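Regulator of nonsense transcripts 2 (Homo sapiens, PDB 4CEM) acts as a factor in nonsense-mediated mRNA decay, the pathway that removes transcripts carrying premature stop codons. Local coordinates at residues Leu98-Ser111 against Arg147-Ile161. Residues are numbered along the deposited sequence; the frame is centred on the assembly and turned at random.
Sequences LKISDVNCAVHLCS and RTDLRFIAELTIVGI
Phe-152 is the knob of this contact: its ring enters the hole formed by Val-103, Ala-106, Val-107 and Cys-110 on helix 103-111. CG of Phe-152 lies opposite its backbone N (chi1 -165°), carrying the ring across to that helix, where Phe-152 CZ comes 3.7 Å from Ala-106 CB and its CE1 3.8 Å from Val-107 CG2. The sulfur of Cys-110 sits at the ring edge, 5.1 Å from its centroid and 76° off the normal, while Leu-98 CD1 reaches Phe-152 CE2 at 3.6 Å. Truncating Phe-152 to an alanine would probably open a gap in this hole, taking the aromatic partner from Cys-110 and the packing surface from Ala-106 and Leu-98. The two helix segments cross at -42° with axes 10.3 Å apart, a single knob-into-hole fit between two helices of the all-helical MIF4G domain. Toward the N-terminal ends, Val-103 meets two partners: its CG2 touches the Thr-148 methyl CG2, and its CB lies 4.0 Å above the plane of the Arg-151 guanidinium, over its centre, while Ile-100 CG2 approaches that group's edge in plane. Past the ring, Val-107 and Val-159 meet tip to tip through their CG1 methyls. Ile-161 follows the Schellman turn at Gly-160, and its CD1 packs 3.7 Å from Cys-110 CB, with Leu-156 CD2 also against that carbon.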
ATOM      1  N   LEU A  98       7.922   7.436   4.895  1.00 56.84           N
ATOM      2  CA  LEU A  98       7.992   7.658   3.458  1.00 55.44           C
ATOM      3  C   LEU A  98       6.693   8.249   2.934  1.00 54.13           C
ATOM      4  O   LEU A  98       5.613   7.783   3.279  1.00 56.18           O
ATOM      5  CB  LEU A  98       8.245   6.329   2.743  1.00 55.02           C
ATOM      6  CG  LEU A  98       9.541   5.589   3.071  1.00 54.67           C
ATOM      7  CD1 LEU A  98       9.444   4.121   2.672  1.00 53.96           C
ATOM      8  CD2 LEU A  98      10.717   6.257   2.378  1.00 55.07           C
ATOM      9  N   LYS A  99       6.793   9.264   2.089  1.00 54.35           N
ATOM     10  CA  LYS A  99       5.629   9.729   1.354  1.00 54.87           C
ATOM     11  C   LYS A  99       5.310   8.737   0.246  1.00 54.89           C
ATOM     12  O   LYS A  99       6.170   7.977  -0.210  1.00 51.25           O
ATOM     13  CB  LYS A  99       5.872  11.096   0.729  1.00 57.28           C
ATOM     14  CG  LYS A  99       6.177  12.194   1.731  1.00 60.44           C
ATOM     15  CD  LYS A  99       6.830  13.391   1.052  1.00 62.49           C
ATOM     16  CE  LYS A  99       7.701  14.172   2.023  1.00 64.95           C
ATOM     17  NZ  LYS A  99       8.997  14.520   1.384  1.00 67.63           N
ATOM     18  N   ILE A 100       4.066   8.776  -0.203  1.00 55.34           N
ATOM     19  CA  ILE A 100       3.615   7.938  -1.304  1.00 55.33           C
ATOM     20  C   ILE A 100       4.649   7.935  -2.437  1.00 51.62           C
ATOM     21  O   ILE A 100       4.978   6.885  -2.973  1.00 52.34           O
ATOM     22  CB  ILE A 100       2.248   8.432  -1.830  1.00 57.28           C
ATOM     23  CG1 ILE A 100       1.163   8.310  -0.742  1.00 59.26           C
ATOM     24  CG2 ILE A 100       1.832   7.650  -3.061  1.00 57.92           C
ATOM     25  CD1 ILE A 100       0.281   9.540  -0.603  1.00 57.22           C
ATOM     26  N   SER A 101       5.180   9.108  -2.766  1.00 49.16           N
ATOM     27  CA  SER A 101       6.100   9.258  -3.895  1.00 49.65           C
ATOM     28  C   SER A 101       7.544   8.811  -3.624  1.00 50.85           C
ATOM     29  O   SER A 101       8.366   8.813  -4.540  1.00 51.49           O
ATOM     30  CB  SER A 101       6.115  10.721  -4.364  1.00 50.33           C
ATOM     31  OG  SER A 101       6.656  11.583  -3.374  1.00 49.79           O
ATOM     32  N   ASP A 102       7.857   8.451  -2.380  1.00 50.81           N
ATOM     33  CA  ASP A 102       9.219   8.069  -1.998  1.00 49.06           C
ATOM     34  C   ASP A 102       9.440   6.549  -1.967  1.00 46.49           C
ATOM     35  O   ASP A 102      10.586   6.098  -1.913  1.00 45.08           O
ATOM     36  CB  ASP A 102       9.563   8.656  -0.617  1.00 51.62           C
ATOM     37  CG  ASP A 102       9.792  10.166  -0.646  1.00 53.08           C
ATOM     38  OD1 ASP A 102      10.401  10.674  -1.614  1.00 53.24           O
ATOM     39  OD2 ASP A 102       9.377  10.844   0.321  1.00 52.60           O
ATOM     40  N   VAL A 103       8.363   5.763  -1.997  1.00 43.63           N
ATOM     41  CA  VAL A 103       8.471   4.309  -1.815  1.00 42.56           C
ATOM     42  C   VAL A 103       9.322   3.625  -2.897  1.00 43.16           C
ATOM     43  O   VAL A 103      10.102   2.721  -2.591  1.00 45.39           O
ATOM     44  CB  VAL A 103       7.088   3.638  -1.743  1.00 42.63           C
ATOM     45  CG1 VAL A 103       7.227   2.125  -1.653  1.00 43.38           C
ATOM     46  CG2 VAL A 103       6.297   4.167  -0.558  1.00 41.48           C
ATOM     47  N   ASN A 104       9.197   4.058  -4.149  1.00 42.76           N
ATOM     48  CA  ASN A 104      10.044   3.514  -5.210  1.00 42.46           C
ATOM     49  C   ASN A 104      11.528   3.697  -4.935  1.00 41.76           C
ATOM     50  O   ASN A 104      12.312   2.799  -5.212  1.00 45.87           O
ATOM     51  CB  ASN A 104       9.702   4.124  -6.570  1.00 45.38           C
ATOM     52  CG  ASN A 104       8.436   3.533  -7.188  1.00 46.68           C
ATOM     53  OD1 ASN A 104       8.043   2.400  -6.891  1.00 44.19           O
ATOM     54  ND2 ASN A 104       7.805   4.300  -8.078  1.00 46.54           N
ATOM     55  N   CYS A 105      11.922   4.847  -4.396  1.00 40.34           N
ATOM     56  CA  CYS A 105      13.323   5.063  -4.036  1.00 38.31           C
ATOM     57  C   CYS A 105      13.767   4.075  -2.959  1.00 37.78           C
ATOM     58  O   CYS A 105      14.809   3.428  -3.094  1.00 35.36           O
ATOM     59  CB  CYS A 105      13.563   6.490  -3.550  1.00 38.69           C
ATOM     60  SG  CYS A 105      15.288   6.822  -3.122  1.00 41.13           S
ATOM     61  N   ALA A 106      12.971   3.944  -1.901  1.00 36.40           N
ATOM     62  CA  ALA A 106      13.297   3.011  -0.820  1.00 35.49           C
ATOM     63  C   ALA A 106      13.486   1.593  -1.364  1.00 35.92           C
ATOM     64  O   ALA A 106      14.439   0.891  -0.988  1.00 36.78           O
ATOM     65  CB  ALA A 106      12.217   3.031   0.245  1.00 33.76           C
ATOM     66  N   VAL A 107      12.591   1.183  -2.263  1.00 34.10           N
ATOM     67  CA  VAL A 107      12.644  -0.155  -2.842  1.00 33.98           C
ATOM     68  C   VAL A 107      13.915  -0.294  -3.674  1.00 34.41           C
ATOM     69  O   VAL A 107      14.565  -1.346  -3.661  1.00 34.55           O
ATOM     70  CB  VAL A 107      11.387  -0.459  -3.707  1.00 33.96           C
ATOM     71  CG1 VAL A 107      11.535  -1.773  -4.458  1.00 32.53           C
ATOM     72  CG2 VAL A 107      10.137  -0.495  -2.839  1.00 32.22           C
ATOM     73  N   HIS A 108      14.273   0.770  -4.388  1.00 33.49           N
ATOM     74  CA  HIS A 108      15.524   0.783  -5.150  1.00 33.73           C
ATOM     75  C   HIS A 108      16.703   0.564  -4.248  1.00 34.35           C
ATOM     76  O   HIS A 108      17.587  -0.223  -4.575  1.00 35.82           O
ATOM     77  CB  HIS A 108      15.673   2.089  -5.947  1.00 33.58           C
ATOM     78  CG  HIS A 108      17.081   2.356  -6.447  1.00 32.97           C
ATOM     79  ND1 HIS A 108      17.586   1.771  -7.551  1.00 32.85           N
ATOM     80  CD2 HIS A 108      18.079   3.195  -5.958  1.00 32.89           C
ATOM     81  CE1 HIS A 108      18.842   2.198  -7.751  1.00 32.74           C
ATOM     82  NE2 HIS A 108      19.144   3.073  -6.775  1.00 33.28           N
ATOM     83  N   LEU A 109      16.734   1.258  -3.108  1.00 35.27           N
ATOM     84  CA  LEU A 109      17.843   1.118  -2.159  1.00 34.67           C
ATOM     85  C   LEU A 109      17.819  -0.259  -1.534  1.00 33.94           C
ATOM     86  O   LEU A 109      18.870  -0.856  -1.344  1.00 32.23           O
ATOM     87  CB  LEU A 109      17.817   2.191  -1.066  1.00 34.53           C
ATOM     88  CG  LEU A 109      18.188   3.609  -1.525  1.00 35.14           C
ATOM     89  CD1 LEU A 109      17.979   4.633  -0.413  1.00 32.84           C
ATOM     90  CD2 LEU A 109      19.611   3.668  -2.069  1.00 35.49           C
ATOM     91  N   CYS A 110      16.625  -0.766  -1.231  1.00 34.03           N
ATOM     92  CA  CYS A 110      16.505  -2.123  -0.702  1.00 34.85           C
ATOM     93  C   CYS A 110      17.052  -3.177  -1.684  1.00 35.14           C
ATOM     94  O   CYS A 110      17.600  -4.199  -1.260  1.00 34.99           O
ATOM     95  CB  CYS A 110      15.057  -2.441  -0.324  1.00 35.40           C
ATOM     96  SG  CYS A 110      14.443  -1.603   1.160  1.00 36.59           S
ATOM     97  N   SER A 111      16.934  -2.911  -2.986  1.00 34.97           N
ATOM     98  CA  SER A 111      17.437  -3.829  -4.012  1.00 34.24           C
ATOM     99  C   SER A 111      18.951  -3.801  -4.119  1.00 34.52           C
ATOM    100  O   SER A 111      19.572  -4.829  -4.384  1.00 35.50           O
ATOM    101  CB  SER A 111      16.818  -3.522  -5.380  1.00 34.88           C
ATOM    102  OG  SER A 111      15.406  -3.638  -5.334  1.00 35.42           O
ATOM    103  N   ARG A 147      -0.391   2.493   6.181  1.00 57.57           N
ATOM    104  CA  ARG A 147      -0.749   2.583   4.768  1.00 58.97           C
ATOM    105  C   ARG A 147       0.476   2.359   3.893  1.00 57.07           C
ATOM    106  O   ARG A 147       0.504   1.444   3.063  1.00 56.09           O
ATOM    107  CB  ARG A 147      -1.380   3.933   4.430  1.00 60.68           C
ATOM    108  CG  ARG A 147      -1.933   3.973   3.017  1.00 63.10           C
ATOM    109  CD  ARG A 147      -2.846   5.159   2.771  1.00 65.19           C
ATOM    110  NE  ARG A 147      -2.073   6.318   2.343  1.00 68.66           N
ATOM    111  CZ  ARG A 147      -1.791   7.382   3.091  1.00 73.74           C
ATOM    112  NH1 ARG A 147      -2.228   7.493   4.345  1.00 75.23           N
ATOM    113  NH2 ARG A 147      -1.065   8.361   2.566  1.00 78.04           N
ATOM    114  N   THR A 148       1.492   3.190   4.101  1.00 53.89           N
ATOM    115  CA  THR A 148       2.725   3.091   3.337  1.00 51.35           C
ATOM    116  C   THR A 148       3.403   1.748   3.580  1.00 50.99           C
ATOM    117  O   THR A 148       3.842   1.093   2.634  1.00 50.15           O
ATOM    118  CB  THR A 148       3.682   4.241   3.682  1.00 49.27           C
ATOM    119  OG1 THR A 148       2.972   5.480   3.612  1.00 47.12           O
ATOM    120  CG2 THR A 148       4.842   4.288   2.704  1.00 49.32           C
ATOM    121  N   ASP A 149       3.471   1.334   4.843  1.00 48.60           N
ATOM    122  CA  ASP A 149       4.101   0.063   5.195  1.00 48.73           C
ATOM    123  C   ASP A 149       3.537  -1.074   4.362  1.00 47.88           C
ATOM    124  O   ASP A 149       4.287  -1.882   3.803  1.00 46.96           O
ATOM    125  CB  ASP A 149       3.904  -0.268   6.682  1.00 51.27           C
ATOM    126  CG  ASP A 149       4.816   0.532   7.603  1.00 51.69           C
ATOM    127  OD1 ASP A 149       5.530   1.434   7.114  1.00 51.69           O
ATOM    128  OD2 ASP A 149       4.812   0.250   8.827  1.00 53.25           O
ATOM    129  N   LEU A 150       2.212  -1.137   4.283  1.00 48.71           N
ATOM    130  CA  LEU A 150       1.557  -2.215   3.551  1.00 47.67           C
ATOM    131  C   LEU A 150       1.960  -2.168   2.079  1.00 46.53           C
ATOM    132  O   LEU A 150       2.298  -3.190   1.491  1.00 47.60           O
ATOM    133  CB  LEU A 150       0.040  -2.146   3.705  1.00 47.83           C
ATOM    134  CG  LEU A 150      -0.700  -3.419   3.280  1.00 49.30           C
ATOM    135  CD1 LEU A 150      -0.431  -4.548   4.260  1.00 52.07           C
ATOM    136  CD2 LEU A 150      -2.197  -3.169   3.156  1.00 48.83           C
ATOM    137  N   ARG A 151       1.952  -0.981   1.489  1.00 45.43           N
ATOM    138  CA  ARG A 151       2.394  -0.846   0.114  1.00 45.44           C
ATOM    139  C   ARG A 151       3.854  -1.251  -0.019  1.00 43.66           C
ATOM    140  O   ARG A 151       4.237  -1.926  -0.982  1.00 42.00           O
ATOM    141  CB  ARG A 151       2.222   0.585  -0.379  1.00 47.92           C
ATOM    142  CG  ARG A 151       2.853   0.818  -1.744  1.00 50.70           C
ATOM    143  CD  ARG A 151       2.818   2.277  -2.122  1.00 51.45           C
ATOM    144  NE  ARG A 151       3.510   2.512  -3.382  1.00 53.68           N
ATOM    145  CZ  ARG A 151       3.659   3.710  -3.939  1.00 55.30           C
ATOM    146  NH1 ARG A 151       3.169   4.791  -3.346  1.00 57.08           N
ATOM    147  NH2 ARG A 151       4.302   3.830  -5.094  1.00 56.66           N
ATOM    148  N   PHE A 152       4.662  -0.821   0.948  1.00 43.25           N
ATOM    149  CA  PHE A 152       6.097  -1.074   0.933  1.00 41.90           C
ATOM    150  C   PHE A 152       6.363  -2.585   0.962  1.00 41.82           C
ATOM    151  O   PHE A 152       7.015  -3.105   0.061  1.00 41.20           O
ATOM    152  CB  PHE A 152       6.761  -0.358   2.111  1.00 43.04           C
ATOM    153  CG  PHE A 152       8.277  -0.236   2.022  1.00 43.90           C
ATOM    154  CD1 PHE A 152       9.021  -0.812   0.994  1.00 43.39           C
ATOM    155  CD2 PHE A 152       8.961   0.473   3.006  1.00 43.03           C
ATOM    156  CE1 PHE A 152      10.398  -0.687   0.961  1.00 43.25           C
ATOM    157  CE2 PHE A 152      10.337   0.597   2.973  1.00 42.44           C
ATOM    158  CZ  PHE A 152      11.055   0.018   1.948  1.00 43.02           C
ATOM    159  N   ILE A 153       5.834  -3.301   1.956  1.00 42.70           N
ATOM    160  CA  ILE A 153       6.064  -4.757   2.017  1.00 43.15           C
ATOM    161  C   ILE A 153       5.488  -5.483   0.795  1.00 42.42           C
ATOM    162  O   ILE A 153       6.042  -6.514   0.359  1.00 41.20           O
ATOM    163  CB  ILE A 153       5.569  -5.419   3.330  1.00 44.37           C
ATOM    164  CG1 ILE A 153       4.052  -5.352   3.457  1.00 45.32           C
ATOM    165  CG2 ILE A 153       6.244  -4.788   4.548  1.00 44.32           C
ATOM    166  CD1 ILE A 153       3.533  -6.075   4.679  1.00 46.04           C
ATOM    167  N   ALA A 154       4.402  -4.933   0.240  1.00 40.32           N
ATOM    168  CA  ALA A 154       3.854  -5.395  -1.049  1.00 38.75           C
ATOM    169  C   ALA A 154       4.894  -5.311  -2.171  1.00 37.62           C
ATOM    170  O   ALA A 154       5.191  -6.321  -2.798  1.00 36.34           O
ATOM    171  CB  ALA A 154       2.614  -4.604  -1.423  1.00 38.23           C
ATOM    172  N   GLU A 155       5.468  -4.131  -2.410  1.00 36.15           N
ATOM    173  CA  GLU A 155       6.496  -4.005  -3.452  1.00 37.46           C
ATOM    174  C   GLU A 155       7.663  -4.936  -3.192  1.00 36.64           C
ATOM    175  O   GLU A 155       8.115  -5.637  -4.101  1.00 35.47           O
ATOM    176  CB  GLU A 155       7.041  -2.577  -3.578  1.00 38.76           C
ATOM    177  CG  GLU A 155       6.191  -1.635  -4.412  1.00 41.11           C
ATOM    178  CD  GLU A 155       5.949  -2.111  -5.833  1.00 41.48           C
ATOM    179  OE1 GLU A 155       6.800  -2.802  -6.426  1.00 44.69           O
ATOM    180  OE2 GLU A 155       4.890  -1.775  -6.366  1.00 42.56           O
ATOM    181  N   LEU A 156       8.150  -4.939  -1.950  1.00 35.45           N
ATOM    182  CA  LEU A 156       9.304  -5.762  -1.595  1.00 35.02           C
ATOM    183  C   LEU A 156       9.073  -7.235  -1.933  1.00 33.79           C
ATOM    184  O   LEU A 156      10.021  -7.964  -2.238  1.00 33.26           O
ATOM    185  CB  LEU A 156       9.648  -5.615  -0.109  1.00 35.58           C
ATOM    186  CG  LEU A 156      10.305  -4.299   0.305  1.00 34.22           C
ATOM    187  CD1 LEU A 156      10.310  -4.184   1.817  1.00 33.49           C
ATOM    188  CD2 LEU A 156      11.712  -4.221  -0.256  1.00 33.55           C
ATOM    189  N   THR A 157       7.821  -7.673  -1.873  1.00 31.68           N
ATOM    190  CA  THR A 157       7.489  -9.019  -2.297  1.00 31.40           C
ATOM    191  C   THR A 157       7.466  -9.081  -3.831  1.00 30.86           C
ATOM    192  O   THR A 157       8.159  -9.892  -4.435  1.00 31.03           O
ATOM    193  CB  THR A 157       6.147  -9.483  -1.689  1.00 31.58           C
ATOM    194  OG1 THR A 157       6.123  -9.176  -0.286  1.00 31.59           O
ATOM    195  CG2 THR A 157       5.949 -10.977  -1.889  1.00 30.67           C
ATOM    196  N   ILE A 158       6.709  -8.192  -4.465  1.00 31.99           N
ATOM    197  CA  ILE A 158       6.573  -8.203  -5.929  1.00 31.83           C
ATOM    198  C   ILE A 158       7.930  -8.161  -6.606  1.00 31.78           C
ATOM    199  O   ILE A 158       8.172  -8.846  -7.602  1.00 34.61           O
ATOM    200  CB  ILE A 158       5.775  -6.999  -6.451  1.00 30.78           C
ATOM    201  CG1 ILE A 158       4.334  -7.054  -5.965  1.00 29.82           C
ATOM    202  CG2 ILE A 158       5.795  -6.988  -7.971  1.00 30.91           C
ATOM    203  CD1 ILE A 158       3.580  -5.776  -6.203  1.00 29.57           C
ATOM    204  N   VAL A 159       8.812  -7.363  -6.032  1.00 31.22           N
ATOM    205  CA  VAL A 159      10.150  -7.131  -6.566  1.00 31.26           C
ATOM    206  C   VAL A 159      11.134  -8.253  -6.191  1.00 31.35           C
ATOM    207  O   VAL A 159      12.300  -8.208  -6.559  1.00 32.25           O
ATOM    208  CB  VAL A 159      10.608  -5.722  -6.100  1.00 31.74           C
ATOM    209  CG1 VAL A 159      12.033  -5.702  -5.563  1.00 30.57           C
ATOM    210  CG2 VAL A 159      10.351  -4.708  -7.206  1.00 30.47           C
ATOM    211  N   GLY A 160      10.663  -9.266  -5.464  1.00 31.90           N
ATOM    212  CA  GLY A 160      11.454 -10.472  -5.208  1.00 32.45           C
ATOM    213  C   GLY A 160      12.534 -10.396  -4.132  1.00 33.00           C
ATOM    214  O   GLY A 160      13.342 -11.316  -4.007  1.00 32.27           O
ATOM    215  N   ILE A 161      12.558  -9.310  -3.361  1.00 33.30           N
ATOM    216  CA  ILE A 161      13.446  -9.209  -2.206  1.00 33.73           C
ATOM    217  C   ILE A 161      12.986 -10.204  -1.145  1.00 35.44           C
ATOM    218  O   ILE A 161      13.799 -10.933  -0.578  1.00 38.21           O
ATOM    219  CB  ILE A 161      13.487  -7.773  -1.649  1.00 33.56           C
ATOM    220  CG1 ILE A 161      14.218  -6.860  -2.644  1.00 33.73           C
ATOM    221  CG2 ILE A 161      14.190  -7.734  -0.299  1.00 32.36           C
ATOM    222  CD1 ILE A 161      14.051  -5.381  -2.383  1.00 33.22           C
TER